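Local coordinates for sporozoite microneme protein essential for cell traversal (Plasmodium berghei, PDB 4U5A), which is a four-helix-bundle protein of Plasmodium sporozoite micronemes, essential for traversal of host cells, at residues 52-57 with 172-177; 62-67 with 183-188; 8-13 with 81-86; 69-74 with 194-199. All blocks are in the same frame, centred on the assembly; numbering follows the deposited sequence.

Interaction 1 (52-57 with 172-177); sequences KLLSKY and NFITPI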
loop_
_atom_site.group_PDB
_atom_site.type_symbol
_atom_site.label_atom_id
_atom_site.label_comp_id
_atom_site.label_asym_id
_atom_site.label_seq_id
_atom_site.Cartn_x
_atom_site.Cartn_y
_atom_site.Cartn_z
ATOM N N LYS A 52 -5.417 -19.510 -7.189
ATOM C CA LYS A 52 -5.049 -19.872 -5.823
ATOM C C LYS A 52 -3.675 -19.301 -5.493
ATOM O O LYS A 52 -3.416 -18.870 -4.365
ATOM C CB LYS A 52 -5.062 -21.382 -5.647
ATOM N N LEU A 53 -2.807 -19.288 -6.501
ATOM C CA LEU A 53 -1.455 -18.768 -6.361
ATOM C C LEU A 53 -1.488 -17.279 -6.026
ATOM O O LEU A 53 -0.801 -16.816 -5.111
ATOM C CB LEU A 53 -0.664 -19.002 -7.644
ATOM C CG LEU A 53 0.794 -18.548 -7.664
ATOM C CD1 LEU A 53 1.644 -19.388 -6.722
ATOM C CD2 LEU A 53 1.330 -18.596 -9.076
ATOM N N LEU A 54 -2.293 -16.533 -6.780
ATOM C CA LEU A 54 -2.412 -15.095 -6.573
ATOM C C LEU A 54 -3.061 -14.775 -5.231
ATOM O O LEU A 54 -2.669 -13.821 -4.555
ATOM C CB LEU A 54 -3.221 -14.458 -7.704
ATOM C CG LEU A 54 -2.623 -14.513 -9.111
ATOM C CD1 LEU A 54 -3.615 -13.983 -10.124
ATOM C CD2 LEU A 54 -1.330 -13.721 -9.169
ATOM N N SER A 55 -4.047 -15.581 -4.848
ATOM C CA SER A 55 -4.714 -15.404 -3.562
ATOM C C SER A 55 -3.744 -15.662 -2.421
ATOM O O SER A 55 -3.841 -15.041 -1.363
ATOM C CB SER A 55 -5.930 -16.322 -3.448
ATOM O OG SER A 55 -7.003 -15.846 -4.246
ATOM N N LYS A 56 -2.812 -16.584 -2.639
ATOM C CA LYS A 56 -1.726 -16.788 -1.690
ATOM C C LYS A 56 -0.860 -15.533 -1.633
ATOM O O LYS A 56 -0.539 -15.042 -0.550
ATOM C CB LYS A 56 -0.892 -18.005 -2.071
ATOM N N TYR A 57 -0.474 -15.034 -2.807
ATOM C CA TYR A 57 0.361 -13.835 -2.911
ATOM C C TYR A 57 -0.237 -12.623 -2.197
ATOM O O TYR A 57 0.489 -11.772 -1.690
ATOM C CB TYR A 57 0.602 -13.483 -4.381
ATOM C CG TYR A 57 1.750 -14.230 -5.020
ATOM C CD1 TYR A 57 2.539 -15.102 -4.282
ATOM C CD2 TYR A 57 2.049 -14.058 -6.362
ATOM C CE1 TYR A 57 3.591 -15.786 -4.868
ATOM C CE2 TYR A 57 3.098 -14.734 -6.952
ATOM C CZ TYR A 57 3.865 -15.595 -6.205
ATOM O OH TYR A 57 4.907 -16.265 -6.804
ATOM N N ASN A 172 7.501 -16.637 -13.670
ATOM C CA ASN A 172 8.703 -15.942 -14.111
ATOM C C ASN A 172 8.461 -14.456 -14.372
ATOM O O ASN A 172 9.378 -13.644 -14.254
ATOM C CB ASN A 172 9.259 -16.607 -15.375
ATOM C CG ASN A 172 10.332 -15.772 -16.055
ATOM O OD1 ASN A 172 11.326 -15.389 -15.435
ATOM N ND2 ASN A 172 10.126 -15.473 -17.334
ATOM N N PHE A 173 7.222 -14.093 -14.686
ATOM C CA PHE A 173 6.920 -12.697 -14.979
ATOM C C PHE A 173 6.530 -11.887 -13.749
ATOM O O PHE A 173 6.976 -10.752 -13.583
ATOM C CB PHE A 173 5.809 -12.590 -16.021
ATOM C CG PHE A 173 5.413 -11.174 -16.331
ATOM C CD1 PHE A 173 6.302 -10.318 -16.963
ATOM C CD2 PHE A 173 4.157 -10.698 -15.991
ATOM C CE1 PHE A 173 5.947 -9.013 -17.250
ATOM C CE2 PHE A 173 3.793 -9.395 -16.278
ATOM C CZ PHE A 173 4.690 -8.551 -16.908
ATOM N N ILE A 174 5.695 -12.458 -12.887
ATOM C CA ILE A 174 5.191 -11.700 -11.750
ATOM C C ILE A 174 6.122 -11.772 -10.543
ATOM O O ILE A 174 5.963 -11.004 -9.596
ATOM C CB ILE A 174 3.781 -12.170 -11.322
ATOM C CG1 ILE A 174 3.839 -13.568 -10.707
ATOM C CG2 ILE A 174 2.814 -12.130 -12.497
ATOM C CD1 ILE A 174 2.500 -14.046 -10.201
ATOM N N THR A 175 7.090 -12.687 -10.565
ATOM C CA THR A 175 8.016 -12.793 -9.437
ATOM C C THR A 175 8.847 -11.510 -9.227
ATOM O O THR A 175 8.953 -11.034 -8.096
ATOM C CB THR A 175 8.964 -14.013 -9.583
ATOM O OG1 THR A 175 8.220 -15.224 -9.406
ATOM C CG2 THR A 175 10.076 -13.962 -8.548
ATOM N N PRO A 176 9.433 -10.935 -10.300
ATOM C CA PRO A 176 10.157 -9.688 -10.014
ATOM C C PRO A 176 9.242 -8.549 -9.570
ATOM O O PRO A 176 9.613 -7.781 -8.683
ATOM C CB PRO A 176 10.811 -9.337 -11.355
ATOM C CG PRO A 176 10.845 -10.591 -12.128
ATOM C CD PRO A 176 9.698 -11.432 -11.664
ATOM N N ILE A 177 8.061 -8.460 -10.174
ATOM C CA ILE A 177 7.103 -7.406 -9.857
ATOM C C ILE A 177 6.608 -7.512 -8.416
ATOM O O ILE A 177 6.599 -6.527 -7.677
ATOM C CB ILE A 177 5.900 -7.441 -10.831
ATOM C CG1 ILE A 177 6.366 -7.118 -12.254
ATOM C CG2 ILE A 177 4.818 -6.461 -10.403
ATOM C CD1 ILE A 177 5.280 -7.231 -13.302
#

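Interaction 2 (62-67 with 183-188); sequences EEKLNI and KNLTDL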
loop_
_atom_site.group_PDB
_atom_site.type_symbol
_atom_site.label_atom_id
_atom_site.label_comp_id
_atom_site.label_asym_id
_atom_site.label_seq_id
_atom_site.Cartn_x
_atom_site.Cartn_y
_atom_site.Cartn_z
ATOM N N GLU A 62 -1.079 -7.602 2.996
ATOM C CA GLU A 62 -1.996 -7.303 4.095
ATOM C C GLU A 62 -1.261 -7.372 5.421
ATOM O O GLU A 62 -1.504 -6.568 6.318
ATOM C CB GLU A 62 -3.195 -8.266 4.105
ATOM C CG GLU A 62 -4.247 -7.904 5.159
ATOM C CD GLU A 62 -5.408 -8.869 5.223
ATOM O OE1 GLU A 62 -5.422 -9.842 4.438
ATOM O OE2 GLU A 62 -6.317 -8.649 6.056
ATOM N N GLU A 63 -0.351 -8.332 5.534
ATOM C CA GLU A 63 0.433 -8.476 6.744
ATOM C C GLU A 63 1.329 -7.266 6.976
ATOM O O GLU A 63 1.459 -6.795 8.105
ATOM C CB GLU A 63 1.267 -9.756 6.695
ATOM C CG GLU A 63 0.440 -11.041 6.745
ATOM C CD GLU A 63 1.289 -12.295 6.616
ATOM O OE1 GLU A 63 2.365 -12.221 5.985
ATOM O OE2 GLU A 63 0.884 -13.351 7.148
ATOM N N LYS A 64 1.919 -6.753 5.902
ATOM C CA LYS A 64 2.804 -5.599 5.992
ATOM C C LYS A 64 2.056 -4.345 6.429
ATOM O O LYS A 64 2.592 -3.513 7.158
ATOM C CB LYS A 64 3.489 -5.351 4.648
ATOM C CG LYS A 64 4.416 -6.466 4.193
ATOM C CD LYS A 64 5.653 -6.529 5.076
ATOM C CE LYS A 64 6.563 -7.681 4.685
ATOM N NZ LYS A 64 7.790 -7.697 5.525
ATOM N N LEU A 65 0.814 -4.218 5.986
ATOM C CA LEU A 65 0.009 -3.058 6.333
ATOM C C LEU A 65 -0.524 -3.198 7.757
ATOM O O LEU A 65 -0.752 -2.204 8.444
ATOM C CB LEU A 65 -1.134 -2.881 5.329
ATOM C CG LEU A 65 -0.661 -2.520 3.915
ATOM C CD1 LEU A 65 -1.822 -2.248 2.979
ATOM C CD2 LEU A 65 0.279 -1.332 3.946
ATOM N N ASN A 66 -0.710 -4.435 8.205
ATOM C CA ASN A 66 -1.112 -4.678 9.583
ATOM C C ASN A 66 0.032 -4.339 10.536
ATOM O O ASN A 66 -0.191 -3.928 11.673
ATOM C CB ASN A 66 -1.551 -6.132 9.770
ATOM C CG ASN A 66 -2.962 -6.392 9.255
ATOM O OD1 ASN A 66 -3.759 -5.468 9.083
ATOM N ND2 ASN A 66 -3.274 -7.660 9.012
ATOM N N ILE A 67 1.260 -4.492 10.050
ATOM C CA ILE A 67 2.451 -4.136 10.814
ATOM C C ILE A 67 2.551 -2.620 10.984
ATOM O O ILE A 67 2.745 -2.122 12.092
ATOM C CB ILE A 67 3.732 -4.665 10.122
ATOM C CG1 ILE A 67 3.749 -6.196 10.119
ATOM C CG2 ILE A 67 4.982 -4.120 10.796
ATOM C CD1 ILE A 67 4.972 -6.792 9.462
ATOM N N LYS A 183 9.170 -5.662 -1.260
ATOM C CA LYS A 183 10.406 -5.014 -0.843
ATOM C C LYS A 183 10.130 -3.548 -0.496
ATOM O O LYS A 183 10.639 -3.032 0.500
ATOM C CB LYS A 183 11.475 -5.140 -1.932
ATOM C CG LYS A 183 12.868 -4.696 -1.500
ATOM C CD LYS A 183 13.572 -3.853 -2.547
ATOM C CE LYS A 183 14.904 -3.348 -2.008
ATOM N NZ LYS A 183 15.666 -2.556 -3.010
ATOM N N ASN A 184 9.315 -2.886 -1.315
ATOM C CA ASN A 184 8.945 -1.493 -1.070
ATOM C C ASN A 184 8.134 -1.335 0.213
ATOM O O ASN A 184 8.280 -0.346 0.928
ATOM C CB ASN A 184 8.152 -0.923 -2.253
ATOM C CG ASN A 184 9.042 -0.509 -3.409
ATOM O OD1 ASN A 184 10.156 -0.027 -3.209
ATOM N ND2 ASN A 184 8.553 -0.697 -4.629
ATOM N N LEU A 185 7.282 -2.316 0.500
ATOM C CA LEU A 185 6.490 -2.311 1.725
ATOM C C LEU A 185 7.379 -2.557 2.938
ATOM O O LEU A 185 7.137 -2.021 4.020
ATOM C CB LEU A 185 5.382 -3.365 1.653
ATOM C CG LEU A 185 4.247 -3.107 0.658
ATOM C CD1 LEU A 185 3.302 -4.295 0.582
ATOM C CD2 LEU A 185 3.487 -1.851 1.050
ATOM N N THR A 186 8.420 -3.358 2.744
ATOM C CA THR A 186 9.341 -3.700 3.818
ATOM C C THR A 186 10.221 -2.516 4.207
ATOM O O THR A 186 10.467 -2.272 5.388
ATOM C CB THR A 186 10.231 -4.889 3.410
ATOM O OG1 THR A 186 9.411 -6.049 3.228
ATOM C CG2 THR A 186 11.266 -5.187 4.475
ATOM N N ASP A 187 10.679 -1.775 3.205
ATOM C CA ASP A 187 11.505 -0.596 3.435
ATOM C C ASP A 187 10.682 0.566 3.984
ATOM O O ASP A 187 11.205 1.431 4.686
ATOM C CB ASP A 187 12.221 -0.192 2.146
ATOM C CG ASP A 187 13.200 -1.251 1.671
ATOM O OD1 ASP A 187 13.492 -2.184 2.452
ATOM O OD2 ASP A 187 13.671 -1.157 0.518
ATOM N N LEU A 188 9.390 0.574 3.666
ATOM C CA LEU A 188 8.479 1.593 4.174
ATOM C C LEU A 188 8.284 1.414 5.672
ATOM O O LEU A 188 8.243 2.386 6.427
ATOM C CB LEU A 188 7.136 1.517 3.448
ATOM C CG LEU A 188 6.193 2.710 3.599
ATOM C CD1 LEU A 188 6.915 4.010 3.295
ATOM C CD2 LEU A 188 4.995 2.544 2.681
#

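Interaction 3 (8-13 with 81-86); sequences NNIIEE and THVINS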
loop_
_atom_site.group_PDB
_atom_site.type_symbol
_atom_site.label_atom_id
_atom_site.label_comp_id
_atom_site.label_asym_id
_atom_site.label_seq_id
_atom_site.Cartn_x
_atom_site.Cartn_y
_atom_site.Cartn_z
ATOM N N ASN A 8 -6.410 15.931 29.337
ATOM C CA ASN A 8 -7.187 14.732 29.630
ATOM C C ASN A 8 -7.859 14.178 28.368
ATOM O O ASN A 8 -7.817 12.975 28.103
ATOM C CB ASN A 8 -8.229 15.033 30.711
ATOM C CG ASN A 8 -7.691 15.952 31.801
ATOM O OD1 ASN A 8 -6.919 15.530 32.661
ATOM N ND2 ASN A 8 -8.100 17.214 31.765
ATOM N N ASN A 9 -8.471 15.069 27.591
ATOM C CA ASN A 9 -9.015 14.720 26.281
ATOM C C ASN A 9 -7.889 14.608 25.257
ATOM O O ASN A 9 -8.105 14.225 24.104
ATOM C CB ASN A 9 -10.051 15.749 25.821
ATOM C CG ASN A 9 -9.440 17.109 25.536
ATOM O OD1 ASN A 9 -8.359 17.440 26.027
ATOM N ND2 ASN A 9 -10.131 17.904 24.725
ATOM N N ILE A 10 -6.684 14.958 25.695
ATOM C CA ILE A 10 -5.488 14.844 24.877
ATOM C C ILE A 10 -5.278 13.376 24.511
ATOM O O ILE A 10 -4.993 13.039 23.356
ATOM C CB ILE A 10 -4.250 15.384 25.620
ATOM C CG1 ILE A 10 -4.456 16.846 26.034
ATOM C CG2 ILE A 10 -3.013 15.205 24.773
ATOM C CD1 ILE A 10 -3.877 17.189 27.397
ATOM N N ILE A 11 -5.440 12.508 25.505
ATOM C CA ILE A 11 -5.339 11.071 25.300
ATOM C C ILE A 11 -6.392 10.603 24.293
ATOM O O ILE A 11 -6.138 9.709 23.484
ATOM C CB ILE A 11 -5.520 10.310 26.634
ATOM C CG1 ILE A 11 -4.508 10.804 27.670
ATOM C CG2 ILE A 11 -5.373 8.814 26.431
ATOM C CD1 ILE A 11 -3.067 10.671 27.224
ATOM N N GLU A 12 -7.562 11.234 24.324
ATOM C CA GLU A 12 -8.622 10.920 23.373
ATOM C C GLU A 12 -8.231 11.352 21.962
ATOM O O GLU A 12 -8.583 10.693 20.978
ATOM C CB GLU A 12 -9.927 11.583 23.790
ATOM N N GLU A 13 -7.489 12.452 21.872
ATOM C CA GLU A 13 -7.057 12.987 20.584
ATOM C C GLU A 13 -5.977 12.101 19.958
ATOM O O GLU A 13 -5.966 11.870 18.739
ATOM C CB GLU A 13 -6.552 14.423 20.757
ATOM C CG GLU A 13 -7.657 15.425 21.096
ATOM C CD GLU A 13 -7.126 16.784 21.519
ATOM O OE1 GLU A 13 -5.986 16.851 22.025
ATOM O OE2 GLU A 13 -7.850 17.788 21.345
ATOM N N THR A 81 2.402 8.509 27.951
ATOM C CA THR A 81 3.084 8.771 29.216
ATOM C C THR A 81 3.807 10.119 29.206
ATOM O O THR A 81 3.731 10.884 30.168
ATOM C CB THR A 81 4.102 7.651 29.536
ATOM O OG1 THR A 81 3.461 6.372 29.448
ATOM C CG2 THR A 81 4.688 7.832 30.928
ATOM N N HIS A 82 4.492 10.404 28.102
ATOM C CA HIS A 82 5.242 11.649 27.936
ATOM C C HIS A 82 4.322 12.865 27.818
ATOM O O HIS A 82 4.750 14.001 28.023
ATOM C CB HIS A 82 6.152 11.573 26.709
ATOM C CG HIS A 82 7.302 10.627 26.863
ATOM N ND1 HIS A 82 8.141 10.300 25.815
ATOM C CD2 HIS A 82 7.767 9.947 27.937
ATOM C CE1 HIS A 82 9.065 9.457 26.238
ATOM N NE2 HIS A 82 8.861 9.225 27.524
ATOM N N VAL A 83 3.060 12.621 27.491
ATOM C CA VAL A 83 2.126 13.688 27.166
ATOM C C VAL A 83 1.519 14.310 28.426
ATOM O O VAL A 83 1.290 15.522 28.482
ATOM C CB VAL A 83 1.006 13.152 26.243
ATOM C CG1 VAL A 83 -0.285 13.915 26.441
ATOM C CG2 VAL A 83 1.452 13.192 24.787
ATOM N N ILE A 84 1.280 13.485 29.440
ATOM C CA ILE A 84 0.633 13.946 30.665
ATOM C C ILE A 84 1.417 15.013 31.445
ATOM O O ILE A 84 0.841 16.006 31.890
ATOM C CB ILE A 84 0.369 12.756 31.623
ATOM C CG1 ILE A 84 0.086 11.478 30.836
ATOM C CG2 ILE A 84 -0.794 13.052 32.551
ATOM C CD1 ILE A 84 -0.268 10.290 31.708
ATOM N N ASN A 85 2.723 14.815 31.609
ATOM C CA ASN A 85 3.526 15.752 32.399
ATOM C C ASN A 85 4.397 16.729 31.606
ATOM O O ASN A 85 5.312 17.324 32.167
ATOM C CB ASN A 85 4.429 14.972 33.361
ATOM C CG ASN A 85 5.407 14.057 32.637
ATOM O OD1 ASN A 85 5.037 13.354 31.697
ATOM N ND2 ASN A 85 6.663 14.062 33.076
ATOM N N SER A 86 4.094 16.927 30.328
ATOM C CA SER A 86 4.894 17.818 29.487
ATOM C C SER A 86 4.170 19.113 29.162
ATOM O O SER A 86 2.963 19.229 29.372
ATOM C CB SER A 86 5.299 17.111 28.194
ATOM O OG SER A 86 6.044 15.936 28.466
#

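Interaction 4 (69-74 with 194-199); sequences DGILRS and IKLKNI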
loop_
_atom_site.group_PDB
_atom_site.type_symbol
_atom_site.label_atom_id
_atom_site.label_comp_id
_atom_site.label_asym_id
_atom_site.label_seq_id
_atom_site.Cartn_x
_atom_site.Cartn_y
_atom_site.Cartn_z
ATOM N N ASP A 69 0.156 -0.426 10.684
ATOM C CA ASP A 69 -0.964 -0.033 11.528
ATOM C C ASP A 69 -0.650 -0.286 12.997
ATOM O O ASP A 69 -0.868 0.582 13.840
ATOM C CB ASP A 69 -2.225 -0.798 11.108
ATOM C CG ASP A 69 -3.484 -0.308 11.809
ATOM O OD1 ASP A 69 -3.410 0.651 12.604
ATOM O OD2 ASP A 69 -4.560 -0.887 11.552
ATOM N N GLY A 70 -0.108 -1.463 13.297
ATOM C CA GLY A 70 0.168 -1.822 14.675
ATOM C C GLY A 70 1.351 -1.094 15.282
ATOM O O GLY A 70 1.331 -0.754 16.466
ATOM N N ILE A 71 2.372 -0.835 14.468
ATOM C CA ILE A 71 3.560 -0.123 14.930
ATOM C C ILE A 71 3.204 1.301 15.344
ATOM O O ILE A 71 3.673 1.795 16.375
ATOM C CB ILE A 71 4.675 -0.106 13.858
ATOM C CG1 ILE A 71 5.367 -1.471 13.794
ATOM C CG2 ILE A 71 5.724 0.946 14.175
ATOM C CD1 ILE A 71 6.491 -1.543 12.777
ATOM N N LEU A 72 2.350 1.951 14.562
ATOM C CA LEU A 72 1.971 3.317 14.882
ATOM C C LEU A 72 1.100 3.352 16.129
ATOM O O LEU A 72 1.274 4.212 16.989
ATOM C CB LEU A 72 1.213 3.971 13.732
ATOM C CG LEU A 72 0.957 5.444 14.064
ATOM C CD1 LEU A 72 1.957 6.346 13.344
ATOM C CD2 LEU A 72 -0.479 5.876 13.827
ATOM N N ARG A 73 0.170 2.407 16.229
ATOM C CA ARG A 73 -0.724 2.345 17.376
ATOM C C ARG A 73 0.060 2.051 18.645
ATOM O O ARG A 73 -0.222 2.612 19.702
ATOM C CB ARG A 73 -1.802 1.280 17.170
ATOM C CG ARG A 73 -2.865 1.271 18.259
ATOM C CD ARG A 73 -4.043 0.370 17.915
ATOM N NE ARG A 73 -4.872 0.930 16.851
ATOM C CZ ARG A 73 -5.839 1.821 17.049
ATOM N NH1 ARG A 73 -6.094 2.266 18.271
ATOM N NH2 ARG A 73 -6.545 2.276 16.020
ATOM N N SER A 74 1.066 1.192 18.529
ATOM C CA SER A 74 1.911 0.865 19.669
ATOM C C SER A 74 2.735 2.075 20.083
ATOM O O SER A 74 2.962 2.300 21.271
ATOM C CB SER A 74 2.831 -0.316 19.347
ATOM O OG SER A 74 2.170 -1.557 19.527
ATOM N N ILE A 194 12.070 4.394 11.682
ATOM C CA ILE A 194 13.113 5.403 11.803
ATOM C C ILE A 194 12.513 6.760 12.175
ATOM O O ILE A 194 12.994 7.429 13.090
ATOM C CB ILE A 194 13.927 5.524 10.499
ATOM C CG1 ILE A 194 14.816 4.290 10.322
ATOM C CG2 ILE A 194 14.788 6.776 10.513
ATOM C CD1 ILE A 194 15.604 4.276 9.028
ATOM N N LYS A 195 11.454 7.157 11.476
ATOM C CA LYS A 195 10.833 8.455 11.716
ATOM C C LYS A 195 10.182 8.535 13.093
ATOM O O LYS A 195 10.174 9.596 13.715
ATOM C CB LYS A 195 9.798 8.765 10.633
ATOM C CG LYS A 195 10.407 9.231 9.326
ATOM C CD LYS A 195 9.352 9.679 8.326
ATOM C CE LYS A 195 10.009 10.360 7.134
ATOM N NZ LYS A 195 11.033 9.480 6.503
ATOM N N LEU A 196 9.649 7.416 13.575
ATOM C CA LEU A 196 9.038 7.388 14.900
ATOM C C LEU A 196 10.098 7.501 15.987
ATOM O O LEU A 196 9.864 8.101 17.034
ATOM C CB LEU A 196 8.217 6.112 15.097
ATOM C CG LEU A 196 6.882 6.051 14.356
ATOM C CD1 LEU A 196 6.160 4.756 14.677
ATOM C CD2 LEU A 196 6.018 7.249 14.721
ATOM N N LYS A 197 11.266 6.926 15.727
ATOM C CA LYS A 197 12.367 6.989 16.678
ATOM C C LYS A 197 12.881 8.422 16.827
ATOM O O LYS A 197 13.290 8.834 17.913
ATOM C CB LYS A 197 13.502 6.059 16.248
ATOM C CG LYS A 197 14.560 5.860 17.316
ATOM C CD LYS A 197 15.798 5.178 16.765
ATOM C CE LYS A 197 16.940 5.243 17.770
ATOM N NZ LYS A 197 18.225 4.751 17.201
ATOM N N ASN A 198 12.837 9.182 15.736
ATOM C CA ASN A 198 13.311 10.565 15.729
ATOM C C ASN A 198 12.402 11.497 16.523
ATOM O O ASN A 198 12.737 12.659 16.750
ATOM C CB ASN A 198 13.435 11.079 14.291
ATOM C CG ASN A 198 14.649 10.524 13.573
ATOM O OD1 ASN A 198 15.414 9.737 14.131
ATOM N ND2 ASN A 198 14.832 10.933 12.322
ATOM N N ILE A 199 11.253 10.979 16.942
ATOM C CA ILE A 199 10.303 11.743 17.743
ATOM C C ILE A 199 9.919 10.930 18.973
ATOM O O ILE A 199 8.945 11.233 19.663
ATOM C CB ILE A 199 9.036 12.116 16.939
ATOM C CG1 ILE A 199 8.211 10.864 16.623
ATOM C CG2 ILE A 199 9.408 12.843 15.654
ATOM C CD1 ILE A 199 6.919 11.152 15.883
#

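Interaction 1 (52-57 with 172-177)
Leu54 is the first residue of 52-57 to reach across to 172-177, and it meets Ile174. Its side chain leaves the helix obliquely to the partner, but CG is turned anti to the carbonyl carbon (chi1 -65°), and this brings the CD2 branch round to lie 4.0 Å from Ile174 CD1. Elsewhere Leu54 rests on Ile39 of helix 10-39, so it joins this contact to the interior of the four-helix bundle. One turn later Tyr57 starts out toward helix 167-197. Its ring receives Ile174 CD1 at the edge, in the plane of the ring, with the closest approach at CE2 (3.4 Å). One methyl therefore serves both residues. Ile174 places it there with CG1 between backbone N and carbonyl carbon (chi1 69°) and CD1 continuing extended. The Tyr57 hydroxyl stops 4.3 Å from Thr175 OG1, which is hydrogen-bonded to Ile171 O in its own helix. Tyr57 also stacks on the ring of Tyr178, and its carbonyl accepts a bond from the Tyr178 hydroxyl. The two helical segments run nearly parallel, at 8°, but their axes stay 13.0 Å apart. Across that gap the side chains touch by their ends, and no hydrogen bond links the segments: the contact is apolar, a single isoleucine methyl bridging to a leucine branch and an aromatic edge.

Interaction 2 (62-67 with 183-188)
Two torsions carry Lys64 across to Leu185 and Thr186: CG stands anti to the carbonyl carbon (chi1 -64°), and the chain then bends at chi2 (-69°) before running out extended to NZ. The setting is the four-helix bundle, where helices 59-84 and 167-197 run side by side in nearly the same direction, their local axes 10.0 Å apart and inclined by 10°. The aliphatic base of Lys64 lies against Leu185, CB to CB at 4.1 Å, and Lys64 CG is equally near that atom. Within the two segments the CA atoms come nearest here, 6.5 Å between Lys64 and Leu185. Inward from the lysine, Leu65 and Leu185 are buried, and Leu65 CD2 lies 4.4 Å from Leu185 CD2; Leu65 also touches Ile32 of helix 10-39 and Leu109 of helix 88-126, while Leu185 touches Leu112. The pair thus divides into an oily inner half and a polar outer half. On the polar side Thr186 already has a firm partner, since OG1 is hydrogen-bonded to Ile182 O one turn back. The lysine adds a weak hydrogen bond to the same oxygen, from Lys64 NZ to Thr186 OG1 over 3.3 Å.

Interaction 3 (8-13 with 81-86)
Ile10 and Val83 pass alongside each other in opposite directions, each starting out from its backbone toward the other segment. They belong to one end of the four-helix bundle, where the start of helix 10-39 runs antiparallel beside the end of helix 59-84. In Ile10 the branch that touches is CG2, which stands anti to the backbone N and beside the carbonyl carbon, and Val83 answers with its CG1 methyl. Ile10 CG2 and Val83 CG1 are 3.4 Å apart, and the CA atoms of the two residues are 8.0 Å apart, the nearest pair across the segments. Ile91 of helix 88-126 touches both Ile10 and Val83, so a third helix shares the small apolar cluster. Glu13 has a long, weak ion pair with Lys95 of helix 88-126; no hydrogen bond joins the two segments. Val83 is buried, whereas both isoleucines remain partly exposed, and the centre of the contact lies about 30 Å from the centre of the chain. Ile11 starts out at an angle to its partner, but folding at both torsions (chi1 -56°, chi2 -57°) swings its outer methyl inward, where Ile11 CD1 lies 4.3 Å from Val83 CG1.

Interaction 4 (69-74 with 194-199)
A leucine from helix 167-197, Leu196, is received by Ile71 and Leu72 of helix 59-84 in a purely apolar contact within the four-helix bundle, near the C-terminal end of the chain. The two segments run the same way along the bundle, and the levels match best at Leu72 and Leu196, whose CA atoms are 8.2 Å apart. Leu196 contributes 60 of the 108 Å² buried between the segments, so the interface is essentially one side chain set against two. It sets out toward helix 59-84, with CG anti to the carbonyl carbon (chi1 -74°), and its fork offers a different methyl to each partner. Ile71 also points across, and its CG2 branch lies 3.9 Å from Leu196 CD1; the two side chains cross obliquely. Ile71 in addition packs on Ile189, Leu192 and Gln193, which extends the seam toward the preceding turns of helix 167-197. Leu72 begins at an angle to the partner and is the more deeply placed of the two, resting on Phe21 of helix 10-39 and Cys102 of helix 88-126, so that all four helices meet around it. Phe75 of helix 59-84 packs on Leu196 as well. The other branch of Leu196 completes the contact, CD2 lying 4.4 Å from Leu72 CD1.

In the fold
From the N terminus, interaction 3 comes first: helix 10-39 begins there, and the chain returns at the end of helix 59-84, closing a loop of 67 residues. Helix 49-57 opens interaction 1, and helix 59-84 then opens interactions 2 and 4; each loop is closed by helix 167-197, after 114, 115 and 119 intervening residues. All of these cross one another and interaction 3 rather than nest. Interactions 2 and 4 adjoin in sequence, their centres about 14 Å apart, making one seam between two parallel helices. Interaction 1 lies on the far side of the chain's centre from interactions 3 and 4, about 45 Å from interaction 3 between centres.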